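Local coordinates for aquaporin AqpM (Methanothermobacter marburgensis str. Marburg, PDB 2EVU), which forms a tetrameric membrane channel that lets water move in either direction under osmotic drive and transiently raises the initial flux of glycerol, at residues Ile58-Gly63 and Ile179-Ala184; Trp90-Phe95 and Leu235-Tyr240; Trp144-Ala149 and Tyr222-Ile227. All blocks are in the same frame, centred on the assembly; numbering follows the deposited sequence.

Contacts 1 and 3 each join two transmembrane helices and are largely buried, whereas contact 2 lies nearer the surface on the predicted cytoplasmic side and sets a turn against a helix. Their chemistry follows this placing. In contact 1 glycines bring two backbones together through CA-H...O contacts; in contact 3 alanine, methionine and isoleucine side chains fill a wider gap; in contact 2 one valine methyl does most of the touching. Contacts 2 and 3 share helix 224-243, gripped near its opposite ends, with centres about 20 Å apart. Both also have a tryptophan beside bound octyl glucoside, while all three have residues that touch a second subunit of the tetramer.

Contact 1: residues Ile58-Gly63 and Ile179-Ala184; sequences IGLAFG and IGLTVA
Gly59 opens the contact by meeting Ala184 with backbone alone. Its carbonyl oxygen, which also accepts the intrahelical bond from Gly63 N, lies 3.3 Å from Ala184 CB, and Ala184 CA makes a bent, weak CA-H...O contact with it. A glycine facing an alanine keeps both surfaces low enough for this approach. Leu60 starts out away from the partner helix, but a near-eclipsed chi2 of -2°, unusual for leucine, swings CD1 over Ala184, 3.5 Å from its CB and 4.2 Å from Leu181 CD2. Phe62 touches through its stem, CB standing 4.3 Å from Val183 CG1, while its ring turns an edge to Ile58 CG2. The side chain of Val183 also comes within about 4 Å of a bound glycerol, probably from the crystallisation liquor. At Gly63 the backbones meet reciprocally: Gly63 CA lies 3.2 Å from Gly180 O, and Gly180 CA lies 3.5 Å from Gly63 O, a CA-H...O contact bent to 129° that merely supplements van der Waals packing. Phe64 of a second subunit packs on Leu60, Leu181 and Ala184, so the pair also lies at a subunit interface. The axes of the two segments approach to 7.5 Å, their directions 157° apart: a GxxxG face packed on a Gly-xxx-Ala face, between helices 52-77 and 175-194 of the aquaporin fold, on the side turned to neighbouring subunits.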
loop_
_atom_site.group_PDB
_atom_site.type_symbol
_atom_site.label_atom_id
_atom_site.label_comp_id
_atom_site.label_asym_id
_atom_site.label_seq_id
_atom_site.Cartn_x
_atom_site.Cartn_y
_atom_site.Cartn_z
ATOM N N ILE A 58 -10.419 0.876 2.386
ATOM C CA ILE A 58 -11.004 1.496 3.566
ATOM C C ILE A 58 -9.987 1.437 4.716
ATOM O O ILE A 58 -9.800 2.409 5.452
ATOM C CB ILE A 58 -12.314 0.763 3.979
ATOM C CG1 ILE A 58 -13.401 1.030 2.930
ATOM C CG2 ILE A 58 -12.762 1.221 5.379
ATOM C CD1 ILE A 58 -14.648 0.180 3.104
ATOM N N GLY A 59 -9.330 0.293 4.862
ATOM C CA GLY A 59 -8.338 0.143 5.911
ATOM C C GLY A 59 -7.219 1.157 5.750
ATOM O O GLY A 59 -6.761 1.744 6.732
ATOM N N LEU A 60 -6.781 1.370 4.512
ATOM C CA LEU A 60 -5.709 2.327 4.229
ATOM C C LEU A 60 -6.147 3.773 4.451
ATOM O O LEU A 60 -5.342 4.614 4.850
ATOM C CB LEU A 60 -5.193 2.157 2.795
ATOM C CG LEU A 60 -3.926 1.334 2.485
ATOM C CD1 LEU A 60 -3.263 0.796 3.746
ATOM C CD2 LEU A 60 -4.287 0.215 1.534
ATOM N N ALA A 61 -7.417 4.070 4.185
ATOM C CA ALA A 61 -7.918 5.420 4.399
ATOM C C ALA A 61 -7.819 5.699 5.899
ATOM O O ALA A 61 -7.517 6.815 6.325
ATOM C CB ALA A 61 -9.356 5.534 3.922
ATOM N N PHE A 62 -8.070 4.668 6.697
ATOM C CA PHE A 62 -7.969 4.776 8.147
ATOM C C PHE A 62 -6.500 4.884 8.526
ATOM O O PHE A 62 -6.093 5.797 9.244
ATOM C CB PHE A 62 -8.553 3.527 8.816
ATOM C CG PHE A 62 -9.997 3.658 9.189
ATOM C CD1 PHE A 62 -10.366 4.382 10.316
ATOM C CD2 PHE A 62 -10.995 3.077 8.399
ATOM C CE1 PHE A 62 -11.715 4.530 10.659
ATOM C CE2 PHE A 62 -12.343 3.218 8.730
ATOM C CZ PHE A 62 -12.705 3.951 9.867
ATOM N N GLY A 63 -5.713 3.937 8.022
ATOM C CA GLY A 63 -4.298 3.881 8.327
ATOM C C GLY A 63 -3.496 5.117 7.997
ATOM O O GLY A 63 -2.771 5.629 8.850
ATOM N N ILE A 179 1.709 1.915 13.217
ATOM C CA ILE A 179 0.424 1.844 13.880
ATOM C C ILE A 179 -0.666 1.958 12.826
ATOM O O ILE A 179 -1.629 1.192 12.818
ATOM C CB ILE A 179 0.291 2.974 14.931
ATOM C CG1 ILE A 179 1.284 2.730 16.072
ATOM C CG2 ILE A 179 -1.130 3.023 15.492
ATOM C CD1 ILE A 179 1.433 3.916 17.022
ATOM N N GLY A 180 -0.497 2.911 11.918
ATOM C CA GLY A 180 -1.480 3.102 10.864
ATOM C C GLY A 180 -1.660 1.895 9.962
ATOM O O GLY A 180 -2.791 1.463 9.713
ATOM N N LEU A 181 -0.555 1.354 9.456
ATOM C CA LEU A 181 -0.615 0.191 8.584
ATOM C C LEU A 181 -1.193 -1.024 9.322
ATOM O O LEU A 181 -1.885 -1.856 8.727
ATOM C CB LEU A 181 0.782 -0.122 8.040
ATOM C CG LEU A 181 1.327 0.965 7.096
ATOM C CD1 LEU A 181 2.726 0.605 6.611
ATOM C CD2 LEU A 181 0.369 1.132 5.911
ATOM N N THR A 182 -0.918 -1.125 10.617
ATOM C CA THR A 182 -1.449 -2.239 11.391
ATOM C C THR A 182 -2.976 -2.162 11.403
ATOM O O THR A 182 -3.656 -3.165 11.194
ATOM C CB THR A 182 -0.917 -2.218 12.834
ATOM O OG1 THR A 182 0.505 -2.400 12.813
ATOM C CG2 THR A 182 -1.565 -3.326 13.665
ATOM N N VAL A 183 -3.517 -0.970 11.636
ATOM C CA VAL A 183 -4.967 -0.794 11.647
ATOM C C VAL A 183 -5.537 -1.161 10.273
ATOM O O VAL A 183 -6.567 -1.835 10.164
ATOM C CB VAL A 183 -5.345 0.669 12.010
ATOM C CG1 VAL A 183 -6.830 0.917 11.768
ATOM C CG2 VAL A 183 -4.997 0.940 13.478
ATOM N N ALA A 184 -4.860 -0.724 9.221
ATOM C CA ALA A 184 -5.298 -1.026 7.857
ATOM C C ALA A 184 -5.404 -2.525 7.658
ATOM O O ALA A 184 -6.313 -3.005 6.979
ATOM C CB ALA A 184 -4.324 -0.457 6.849
#

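Contact 2: residues Trp90-Phe95 and Leu235-Tyr240; sequences WSVKKF and LAALTY. With BOG (octyl beta-D-glucopyranoside), chain B.
Ser91 and Val92 meet helix 224-243 from the Schellman motif that ends helix 83-90, the short pore-loop helix beginning within the first NPA motif. Lys93 is the C-prime residue, a site most often held by glycine; it takes the left-handed helical conformation (phi 57°), its side chain at the exposed surface. Lys93 N bonds to Trp90 O and Lys94 N to Leu89 O. With chi1 at -66°, Val92 CG1 is anti to the carbonyl carbon and reaches both Ala237 CB, at 3.6 Å, and Leu238 CD1, at 3.5 Å, the latter tighter than usual for two carbons. Small Ala237 admits this methyl. Leu238 lies on the surface, possibly facing lipid, and turns its CD1 end to Val92, the two side chains aslant. Ser91 OG lies 3.8 Å from Ala237 CB, but its polar need is met by Gly88 O, so this short side chain can lie against apolar neighbours. Trp90 offers a ring face to the alkyl tail of a bound octyl glucoside, CZ3 lying 3.6 Å from C5', and touches Val100 of helix 97-122. Ala236 packs on Phe155 and Met158, so helix 224-243 lies against helix 143-166 as well as the turn.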
loop_
_atom_site.group_PDB
_atom_site.type_symbol
_atom_site.label_atom_id
_atom_site.label_comp_id
_atom_site.label_asym_id
_atom_site.label_seq_id
_atom_site.Cartn_x
_atom_site.Cartn_y
_atom_site.Cartn_z
ATOM N N TRP A 90 -3.169 3.653 30.300
ATOM C CA TRP A 90 -3.450 3.873 31.706
ATOM C C TRP A 90 -3.221 2.605 32.536
ATOM O O TRP A 90 -2.580 2.648 33.586
ATOM C CB TRP A 90 -4.902 4.334 31.877
ATOM C CG TRP A 90 -5.339 4.368 33.310
ATOM C CD1 TRP A 90 -4.952 5.266 34.267
ATOM C CD2 TRP A 90 -6.165 3.403 33.976
ATOM N NE1 TRP A 90 -5.481 4.916 35.487
ATOM C CE2 TRP A 90 -6.229 3.777 35.338
ATOM C CE3 TRP A 90 -6.855 2.259 33.555
ATOM C CZ2 TRP A 90 -6.955 3.045 36.282
ATOM C CZ3 TRP A 90 -7.578 1.529 34.496
ATOM C CH2 TRP A 90 -7.621 1.927 35.844
ATOM N N SER A 91 -3.735 1.480 32.042
ATOM C CA SER A 91 -3.649 0.201 32.741
ATOM C C SER A 91 -2.245 -0.300 33.059
ATOM O O SER A 91 -2.084 -1.246 33.826
ATOM C CB SER A 91 -4.394 -0.879 31.949
ATOM O OG SER A 91 -3.556 -1.461 30.963
ATOM N N VAL A 92 -1.226 0.311 32.469
ATOM C CA VAL A 92 0.137 -0.120 32.749
ATOM C C VAL A 92 1.027 1.048 33.167
ATOM O O VAL A 92 2.228 1.072 32.887
ATOM C CB VAL A 92 0.747 -0.863 31.541
ATOM C CG1 VAL A 92 -0.014 -2.165 31.314
ATOM C CG2 VAL A 92 0.689 0.013 30.290
ATOM N N LYS A 93 0.406 2.016 33.840
ATOM C CA LYS A 93 1.089 3.195 34.371
ATOM C C LYS A 93 1.825 3.984 33.301
ATOM O O LYS A 93 2.930 4.480 33.533
ATOM C CB LYS A 93 2.091 2.773 35.453
ATOM C CG LYS A 93 1.617 1.663 36.388
ATOM C CD LYS A 93 0.508 2.124 37.309
ATOM C CE LYS A 93 0.083 1.009 38.256
ATOM N NZ LYS A 93 1.224 0.534 39.095
ATOM N N LYS A 94 1.215 4.107 32.132
ATOM C CA LYS A 94 1.849 4.834 31.042
ATOM C C LYS A 94 1.100 6.107 30.707
ATOM O O LYS A 94 1.495 6.861 29.818
ATOM C CB LYS A 94 1.964 3.932 29.814
ATOM C CG LYS A 94 2.888 2.756 30.049
ATOM C CD LYS A 94 4.272 3.249 30.425
ATOM C CE LYS A 94 5.227 2.097 30.660
ATOM N NZ LYS A 94 6.634 2.584 30.744
ATOM N N PHE A 95 0.016 6.341 31.434
ATOM C CA PHE A 95 -0.784 7.532 31.238
ATOM C C PHE A 95 -1.474 7.862 32.558
ATOM O O PHE A 95 -1.955 6.970 33.261
ATOM C CB PHE A 95 -1.818 7.307 30.134
ATOM C CG PHE A 95 -2.458 8.572 29.647
ATOM C CD1 PHE A 95 -1.689 9.562 29.036
ATOM C CD2 PHE A 95 -3.816 8.795 29.826
ATOM C CE1 PHE A 95 -2.261 10.748 28.614
ATOM C CE2 PHE A 95 -4.402 9.984 29.406
ATOM C CZ PHE A 95 -3.626 10.963 28.800
ATOM N N LEU A 235 -5.659 -6.277 27.773
ATOM C CA LEU A 235 -5.086 -7.610 27.690
ATOM C C LEU A 235 -3.720 -7.535 27.017
ATOM O O LEU A 235 -2.762 -8.169 27.456
ATOM C CB LEU A 235 -6.014 -8.530 26.888
ATOM C CG LEU A 235 -6.615 -9.745 27.608
ATOM C CD1 LEU A 235 -5.512 -10.749 27.958
ATOM C CD2 LEU A 235 -7.340 -9.281 28.867
ATOM N N ALA A 236 -3.640 -6.749 25.950
ATOM C CA ALA A 236 -2.403 -6.584 25.198
ATOM C C ALA A 236 -1.328 -5.886 26.020
ATOM O O ALA A 236 -0.172 -6.306 26.037
ATOM C CB ALA A 236 -2.679 -5.790 23.917
ATOM N N ALA A 237 -1.717 -4.817 26.703
ATOM C CA ALA A 237 -0.787 -4.047 27.515
ATOM C C ALA A 237 -0.156 -4.911 28.591
ATOM O O ALA A 237 1.070 -4.916 28.759
ATOM C CB ALA A 237 -1.507 -2.861 28.142
ATOM N N LEU A 238 -0.998 -5.647 29.315
ATOM C CA LEU A 238 -0.524 -6.534 30.378
ATOM C C LEU A 238 0.326 -7.664 29.818
ATOM O O LEU A 238 1.388 -7.975 30.354
ATOM C CB LEU A 238 -1.715 -7.111 31.148
ATOM C CG LEU A 238 -2.234 -6.329 32.366
ATOM C CD1 LEU A 238 -2.081 -4.827 32.170
ATOM C CD2 LEU A 238 -3.682 -6.704 32.598
ATOM N N THR A 239 -0.140 -8.275 28.736
ATOM C CA THR A 239 0.595 -9.376 28.117
ATOM C C THR A 239 2.012 -8.935 27.761
ATOM O O THR A 239 2.986 -9.657 28.003
ATOM C CB THR A 239 -0.107 -9.853 26.834
ATOM O OG1 THR A 239 -1.438 -10.262 27.150
ATOM C CG2 THR A 239 0.647 -11.019 26.206
ATOM N N TYR A 240 2.115 -7.740 27.185
ATOM C CA TYR A 240 3.402 -7.197 26.791
ATOM C C TYR A 240 4.249 -6.864 28.015
ATOM O O TYR A 240 5.474 -6.950 27.972
ATOM C CB TYR A 240 3.198 -5.951 25.919
ATOM C CG TYR A 240 4.490 -5.393 25.365
ATOM C CD1 TYR A 240 5.239 -4.470 26.094
ATOM C CD2 TYR A 240 4.987 -5.822 24.133
ATOM C CE1 TYR A 240 6.451 -3.988 25.616
ATOM C CE2 TYR A 240 6.198 -5.347 23.645
ATOM C CZ TYR A 240 6.925 -4.428 24.394
ATOM O OH TYR A 240 8.126 -3.944 23.930
HETATM C C1 BOG B . -8.340 7.872 38.401
HETATM O O1 BOG B . -8.543 7.224 37.138
HETATM C C2 BOG B . -6.909 7.541 38.938
HETATM O O2 BOG B . -6.757 6.127 39.070
HETATM C C3 BOG B . -6.693 8.255 40.307
HETATM O O3 BOG B . -5.399 7.965 40.817
HETATM C C4 BOG B . -6.858 9.780 40.108
HETATM O O4 BOG B . -6.655 10.473 41.348
HETATM C C5 BOG B . -8.291 10.088 39.544
HETATM O O5 BOG B . -8.480 9.353 38.280
HETATM C C6 BOG B . -8.465 11.604 39.315
HETATM O O6 BOG B . -9.603 11.899 38.502
HETATM C "C1'" BOG B . -9.836 7.468 36.583
HETATM C "C2'" BOG B . -9.870 6.981 35.157
HETATM C "C3'" BOG B . -10.199 5.511 35.154
HETATM C "C4'" BOG B . -10.261 4.927 33.758
HETATM C "C5'" BOG B . -10.592 3.441 33.814
HETATM C "C6'" BOG B . -11.719 3.091 32.852
HETATM C "C7'" BOG B . -12.054 1.625 32.893
HETATM C "C8'" BOG B . -13.174 1.320 31.928
#

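Contact 3: residues Trp144-Ala149 and Tyr222-Ile227; sequences WQAMLA and YSIYVI. With BOG (octyl beta-D-glucopyranoside), chain C.
Met147 and Ile224 mark the place where helix 143-166, near its predicted extracellular end, packs against residues Ile224 and Ile227 of helix 224-243 in the aquaporin bundle. The beta-branch of Ile224 does much of the work. With chi1 at -67°, its CG1 lies beside the backbone N and its CG2 anti to that N, spreading two arms toward the other helix. Ile224 CG2 rests 3.8 Å from Met147 N, and Ala146 CB meets both Ile224 CG2 and Ile224 CD1, the latter at 4.0 Å. Alanine is short enough to let both arms come up to the helix. The same CG2 sits over the centre of the Tyr225 ring, 3.8 Å above its plane, a CH-pi-like placement. Met147 reaches further: CG leaves anti to the backbone N, then the chain bends at chi2 (75°) and chi3 (92°), curling SD and CE against Ile227, one turn on from Ile224. Its CE lies 4.0 Å from Ile227 CG2, the two side chains crossing at a slant; an unbranched, pliable methionine can follow such a surface. At the outer end, a bound octyl glucoside spans both segments. The pyrrole edge of Trp144 meets the sugar's hydroxymethyl carbon C6 in the ring plane, NE1 lying 3.2 Å from it, a close contact and not a hydrogen bond. Ser223 CB lies 4.0 Å from tail atom C6'. Tyr222 OH bonds to Pro200 O in the second NPA motif, Tyr225 packs on helix 200-212, and Ala149 lies against helix 175-194.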
loop_
_atom_site.group_PDB
_atom_site.type_symbol
_atom_site.label_atom_id
_atom_site.label_comp_id
_atom_site.label_asym_id
_atom_site.label_seq_id
_atom_site.Cartn_x
_atom_site.Cartn_y
_atom_site.Cartn_z
ATOM N N TRP A 144 -21.563 -11.987 20.266
ATOM C CA TRP A 144 -20.289 -12.401 20.846
ATOM C C TRP A 144 -19.196 -12.631 19.806
ATOM O O TRP A 144 -18.007 -12.596 20.131
ATOM C CB TRP A 144 -20.468 -13.659 21.711
ATOM C CG TRP A 144 -21.216 -13.372 22.980
ATOM C CD1 TRP A 144 -22.516 -13.698 23.263
ATOM C CD2 TRP A 144 -20.750 -12.588 24.088
ATOM N NE1 TRP A 144 -22.888 -13.154 24.472
ATOM C CE2 TRP A 144 -21.823 -12.470 24.999
ATOM C CE3 TRP A 144 -19.528 -11.969 24.396
ATOM C CZ2 TRP A 144 -21.714 -11.756 26.197
ATOM C CZ3 TRP A 144 -19.419 -11.258 25.588
ATOM C CH2 TRP A 144 -20.509 -11.158 26.474
ATOM N N GLN A 145 -19.594 -12.871 18.561
ATOM C CA GLN A 145 -18.620 -13.080 17.501
ATOM C C GLN A 145 -17.942 -11.751 17.203
ATOM O O GLN A 145 -16.722 -11.685 17.050
ATOM C CB GLN A 145 -19.299 -13.603 16.240
ATOM C CG GLN A 145 -19.881 -14.986 16.386
ATOM C CD GLN A 145 -20.447 -15.494 15.082
ATOM O OE1 GLN A 145 -19.794 -16.244 14.357
ATOM N NE2 GLN A 145 -21.661 -15.069 14.763
ATOM N N ALA A 146 -18.746 -10.695 17.125
ATOM C CA ALA A 146 -18.235 -9.361 16.856
ATOM C C ALA A 146 -17.374 -8.927 18.031
ATOM O O ALA A 146 -16.343 -8.281 17.861
ATOM C CB ALA A 146 -19.391 -8.387 16.659
ATOM N N MET A 147 -17.812 -9.292 19.228
ATOM C CA MET A 147 -17.096 -8.956 20.450
ATOM C C MET A 147 -15.693 -9.536 20.371
ATOM O O MET A 147 -14.705 -8.841 20.600
ATOM C CB MET A 147 -17.826 -9.551 21.657
ATOM C CG MET A 147 -17.163 -9.286 23.003
ATOM S SD MET A 147 -17.400 -7.595 23.555
ATOM C CE MET A 147 -18.889 -7.774 24.538
ATOM N N LEU A 148 -15.621 -10.818 20.038
ATOM C CA LEU A 148 -14.352 -11.522 19.938
ATOM C C LEU A 148 -13.432 -10.895 18.892
ATOM O O LEU A 148 -12.233 -10.729 19.127
ATOM C CB LEU A 148 -14.607 -12.992 19.603
ATOM C CG LEU A 148 -13.376 -13.896 19.541
ATOM C CD1 LEU A 148 -12.634 -13.889 20.875
ATOM C CD2 LEU A 148 -13.820 -15.298 19.176
ATOM N N ALA A 149 -14.003 -10.551 17.741
ATOM C CA ALA A 149 -13.246 -9.939 16.658
ATOM C C ALA A 149 -12.632 -8.625 17.136
ATOM O O ALA A 149 -11.473 -8.326 16.860
ATOM C CB ALA A 149 -14.162 -9.686 15.460
ATOM N N TYR A 222 -23.395 -0.834 20.572
ATOM C CA TYR A 222 -22.287 -0.080 21.138
ATOM C C TYR A 222 -21.444 -0.812 22.187
ATOM O O TYR A 222 -20.220 -0.690 22.184
ATOM C CB TYR A 222 -22.789 1.242 21.717
ATOM C CG TYR A 222 -21.672 2.226 21.980
ATOM C CD1 TYR A 222 -20.776 2.575 20.967
ATOM C CD2 TYR A 222 -21.499 2.802 23.238
ATOM C CE1 TYR A 222 -19.734 3.468 21.198
ATOM C CE2 TYR A 222 -20.457 3.702 23.481
ATOM C CZ TYR A 222 -19.578 4.029 22.454
ATOM O OH TYR A 222 -18.545 4.910 22.688
ATOM N N SER A 223 -22.079 -1.571 23.075
ATOM C CA SER A 223 -21.331 -2.282 24.108
ATOM C C SER A 223 -20.216 -3.138 23.502
ATOM O O SER A 223 -19.155 -3.327 24.111
ATOM C CB SER A 223 -22.273 -3.155 24.954
ATOM O OG SER A 223 -22.880 -4.175 24.179
ATOM N N ILE A 224 -20.460 -3.659 22.305
ATOM C CA ILE A 224 -19.466 -4.477 21.621
ATOM C C ILE A 224 -18.218 -3.644 21.338
ATOM O O ILE A 224 -17.091 -4.082 21.565
ATOM C CB ILE A 224 -19.998 -4.995 20.262
ATOM C CG1 ILE A 224 -21.143 -5.985 20.487
ATOM C CG2 ILE A 224 -18.867 -5.642 19.470
ATOM C CD1 ILE A 224 -21.770 -6.507 19.209
ATOM N N TYR A 225 -18.442 -2.430 20.853
ATOM C CA TYR A 225 -17.365 -1.526 20.487
ATOM C C TYR A 225 -16.805 -0.694 21.634
ATOM O O TYR A 225 -16.055 0.263 21.422
ATOM C CB TYR A 225 -17.853 -0.657 19.332
ATOM C CG TYR A 225 -18.349 -1.535 18.206
ATOM C CD1 TYR A 225 -17.467 -2.375 17.528
ATOM C CD2 TYR A 225 -19.713 -1.617 17.895
ATOM C CE1 TYR A 225 -17.922 -3.286 16.572
ATOM C CE2 TYR A 225 -20.183 -2.531 16.935
ATOM C CZ TYR A 225 -19.275 -3.364 16.284
ATOM O OH TYR A 225 -19.706 -4.298 15.376
ATOM N N VAL A 226 -17.165 -1.082 22.852
ATOM C CA VAL A 226 -16.671 -0.416 24.048
ATOM C C VAL A 226 -15.903 -1.464 24.837
ATOM O O VAL A 226 -14.710 -1.311 25.106
ATOM C CB VAL A 226 -17.816 0.122 24.926
ATOM C CG1 VAL A 226 -17.247 0.736 26.195
ATOM C CG2 VAL A 226 -18.609 1.161 24.165
ATOM N N ILE A 227 -16.599 -2.539 25.186
ATOM C CA ILE A 227 -16.004 -3.628 25.945
ATOM C C ILE A 227 -14.935 -4.347 25.138
ATOM O O ILE A 227 -13.830 -4.568 25.623
ATOM C CB ILE A 227 -17.081 -4.654 26.360
ATOM C CG1 ILE A 227 -18.108 -3.985 27.276
ATOM C CG2 ILE A 227 -16.432 -5.853 27.045
ATOM C CD1 ILE A 227 -19.360 -4.825 27.495
HETATM C C1 BOG C . -26.484 -9.916 25.083
HETATM O O1 BOG C . -25.571 -8.963 25.637
HETATM C C2 BOG C . -26.905 -9.455 23.651
HETATM O O2 BOG C . -27.503 -8.163 23.716
HETATM C C3 BOG C . -27.891 -10.494 23.040
HETATM O O3 BOG C . -28.285 -10.087 21.734
HETATM C C4 BOG C . -27.193 -11.876 22.986
HETATM O O4 BOG C . -28.073 -12.858 22.422
HETATM C C5 BOG C . -26.760 -12.309 24.433
HETATM O O5 BOG C . -25.868 -11.275 24.995
HETATM C C6 BOG C . -26.040 -13.674 24.395
HETATM O O6 BOG C . -26.613 -14.615 25.310
HETATM C "C1'" BOG C . -25.125 -9.285 26.952
HETATM C "C2'" BOG C . -23.925 -8.433 27.267
HETATM C "C3'" BOG C . -24.362 -7.271 28.119
HETATM C "C4'" BOG C . -23.215 -6.351 28.482
HETATM C "C5'" BOG C . -23.700 -5.196 29.347
HETATM C "C6'" BOG C . -23.883 -3.930 28.526
HETATM C "C7'" BOG C . -24.361 -2.784 29.372
HETATM C "C8'" BOG C . -24.532 -1.549 28.521
#